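Local coordinates for protein glutamate racemase (Bacillus anthracis, PDB 2DWU) that belongs to the Asp/Glu/hydantoin racemase family and holds D-glutamic acid in a pocket between its two parallel-sheet alpha/beta domains, at residues B[44-47]-B[48-51]. Sequence-based numbering, arbitrary orientation. Where two conformers were deposited one is given.
Sequences CPYG and PRSV. With DGL (D-glutamic acid), chain H.
R49 folds back along the loop it follows, and its CD lies 4.2 Å from CD1 of the Y46 ring, with the guanidinium plane turned almost perpendicular to that ring (87°). Its CG lies anti to the carbonyl carbon (chi1 -63°) and the chain is extended from there to NE, which meets P45 O in a weak hydrogen bond of 3.2 Å and also bonds to R43 O; NH1 forms a salt bridge with E53. The bend itself is a type I beta turn from Y46 to R49, closed by R49 N on Y46 O at 3.0 Å. On the turn's other flank the side chains of P45, which follows a cis peptide bond, and P48 cross at about a right angle, P45 CG 3.9 Å from P48 CD in the conformer described, one of two. Such a turn illustrates how backbone amides can be presented to an anion: Y46 N reaches OE2 of D-glutamic acid at 2.8 Å and nearly straight (176°), while G47 N takes OE1 at 2.9 Å, so one carboxylate is gripped by two successive amides. Y46 OH is hydrogen-bonded to D40 OD2. The loop links strand 35-39 to helix 51-65, whose V54 touches both Y46 and R49, while T79 of helix 78-91 also packs against Y46.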
ATOM      1  N   CYS B  44     -21.805   8.799  19.259  1.00 10.74           N
ATOM      2  CA  CYS B  44     -21.640   7.539  18.525  1.00 12.89           C
ATOM      3  C   CYS B  44     -22.965   6.792  18.765  1.00 13.78           C
ATOM      4  O   CYS B  44     -23.499   6.839  19.883  1.00 15.26           O
ATOM      5  CB  CYS B  44     -20.463   6.774  19.133  1.00 12.47           C
ATOM      6  SG  CYS B  44     -19.970   5.276  18.256  1.00 17.48           S
ATOM      7  N   PRO B  45     -23.503   6.087  17.754  1.00 12.39           N
ATOM      8  CA  PRO B  45     -22.997   5.897  16.386  1.00 10.61           C
ATOM      9  C   PRO B  45     -23.343   6.954  15.346  1.00 10.63           C
ATOM     10  O   PRO B  45     -24.378   7.623  15.425  1.00  9.86           O
ATOM     11  CB  PRO B  45     -23.587   4.536  16.003  1.00 10.97           C
ATOM     12  CG  PRO B  45     -24.953   4.621  16.625  1.00 11.58           C
ATOM     13  CD  PRO B  45     -24.674   5.210  17.996  1.00 12.19           C
ATOM     14  N   TYR B  46     -22.448   7.091  14.368  1.00  7.97           N
ATOM     15  CA  TYR B  46     -22.654   7.980  13.241  1.00  9.63           C
ATOM     16  C   TYR B  46     -23.345   7.226  12.106  1.00  8.87           C
ATOM     17  O   TYR B  46     -23.969   7.825  11.225  1.00  9.12           O
ATOM     18  CB  TYR B  46     -21.313   8.460  12.711  1.00 10.19           C
ATOM     19  CG  TYR B  46     -20.646   9.543  13.519  1.00  8.93           C
ATOM     20  CD1 TYR B  46     -21.147   9.973  14.765  1.00  8.76           C
ATOM     21  CD2 TYR B  46     -19.523  10.165  13.005  1.00  8.47           C
ATOM     22  CE1 TYR B  46     -20.525  11.030  15.461  1.00  8.96           C
ATOM     23  CE2 TYR B  46     -18.899  11.195  13.682  1.00  9.17           C
ATOM     24  CZ  TYR B  46     -19.395  11.627  14.893  1.00  9.10           C
ATOM     25  OH  TYR B  46     -18.728  12.685  15.468  1.00 11.01           O
ATOM     26  N   GLY B  47     -23.233   5.904  12.133  1.00  9.08           N
ATOM     27  CA  GLY B  47     -23.781   5.095  11.056  1.00  9.97           C
ATOM     28  C   GLY B  47     -25.187   5.404  10.600  1.00 10.50           C
ATOM     29  O   GLY B  47     -25.428   5.520   9.413  1.00 11.83           O
ATOM     30  N   PRO B  48     -26.136   5.561  11.541  0.50 10.71           N
ATOM     31  CA  PRO B  48     -27.543   5.856  11.248  0.50 10.45           C
ATOM     32  C   PRO B  48     -27.898   7.338  11.138  0.50 10.94           C
ATOM     33  O   PRO B  48     -29.060   7.685  10.904  0.50 10.41           O
ATOM     34  CB  PRO B  48     -28.290   5.201  12.417  0.50 11.24           C
ATOM     35  CG  PRO B  48     -27.255   4.346  13.130  0.50  9.99           C
ATOM     36  CD  PRO B  48     -25.986   5.120  12.935  0.50  9.86           C
ATOM     37  N   ARG B  49     -26.906   8.206  11.301  1.00 10.14           N
ATOM     38  CA  ARG B  49     -27.142   9.647  11.243  1.00 11.05           C
ATOM     39  C   ARG B  49     -27.146  10.241   9.837  1.00 11.58           C
ATOM     40  O   ARG B  49     -26.598   9.656   8.899  1.00 12.08           O
ATOM     41  CB  ARG B  49     -26.097  10.368  12.096  1.00 10.69           C
ATOM     42  CG  ARG B  49     -26.141  10.030  13.571  1.00 11.53           C
ATOM     43  CD  ARG B  49     -25.180  10.952  14.336  1.00 10.88           C
ATOM     44  NE  ARG B  49     -25.180  10.654  15.767  1.00 12.20           N
ATOM     45  CZ  ARG B  49     -25.939  11.308  16.649  1.00 11.48           C
ATOM     46  NH1 ARG B  49     -26.740  12.288  16.238  1.00 13.70           N
ATOM     47  NH2 ARG B  49     -25.893  10.985  17.927  1.00 14.45           N
ATOM     48  N   SER B  50     -27.781  11.401   9.682  1.00 11.86           N
ATOM     49  CA  SER B  50     -27.818  12.061   8.381  1.00 12.62           C
ATOM     50  C   SER B  50     -26.427  12.541   8.002  1.00 13.16           C
ATOM     51  O   SER B  50     -25.588  12.787   8.875  1.00 13.36           O
ATOM     52  CB  SER B  50     -28.752  13.277   8.394  1.00 14.28           C
ATOM     53  OG  SER B  50     -28.232  14.352   9.158  1.00 16.72           O
ATOM     54  N   VAL B  51     -26.197  12.676   6.707  1.00 14.47           N
ATOM     55  CA  VAL B  51     -24.901  13.142   6.214  1.00 15.78           C
ATOM     56  C   VAL B  51     -24.591  14.546   6.733  1.00 16.98           C
ATOM     57  O   VAL B  51     -23.470  14.833   7.145  1.00 14.80           O
ATOM     58  CB  VAL B  51     -24.867  13.182   4.659  1.00 17.33           C
ATOM     59  CG1 VAL B  51     -23.591  13.871   4.183  1.00 19.27           C
ATOM     60  CG2 VAL B  51     -24.911  11.773   4.091  1.00 21.03           C
TER
HETATM   61  N   DGL H 278     -16.614   4.218  13.336  1.00  7.89           N
HETATM   62  CA  DGL H 278     -17.830   3.857  12.541  1.00  9.36           C
HETATM   63  C   DGL H 278     -17.440   3.458  11.161  1.00  8.43           C
HETATM   64  O   DGL H 278     -18.248   3.414  10.242  1.00  9.04           O
HETATM   65  CB  DGL H 278     -18.587   2.699  13.229  1.00  9.81           C
HETATM   66  CG  DGL H 278     -19.378   3.298  14.416  1.00 11.02           C
HETATM   67  CD  DGL H 278     -20.407   4.295  14.075  1.00 11.78           C
HETATM   68  OE1 DGL H 278     -21.468   4.020  13.513  1.00  9.88           O
HETATM   69  OE2 DGL H 278     -20.126   5.538  14.393  1.00 11.62           O
HETATM   70  OXT DGL H 278     -16.186   3.161  10.962  1.00  8.28           O
HETATM   71  O   HOH W   1     -25.770   8.490  19.444  1.00 25.96           O
HETATM   72  O   HOH W   2     -24.038   8.515   8.438  1.00 13.25           O
HETATM   73  O   HOH W   3     -27.113   7.081   7.759  1.00 14.89           O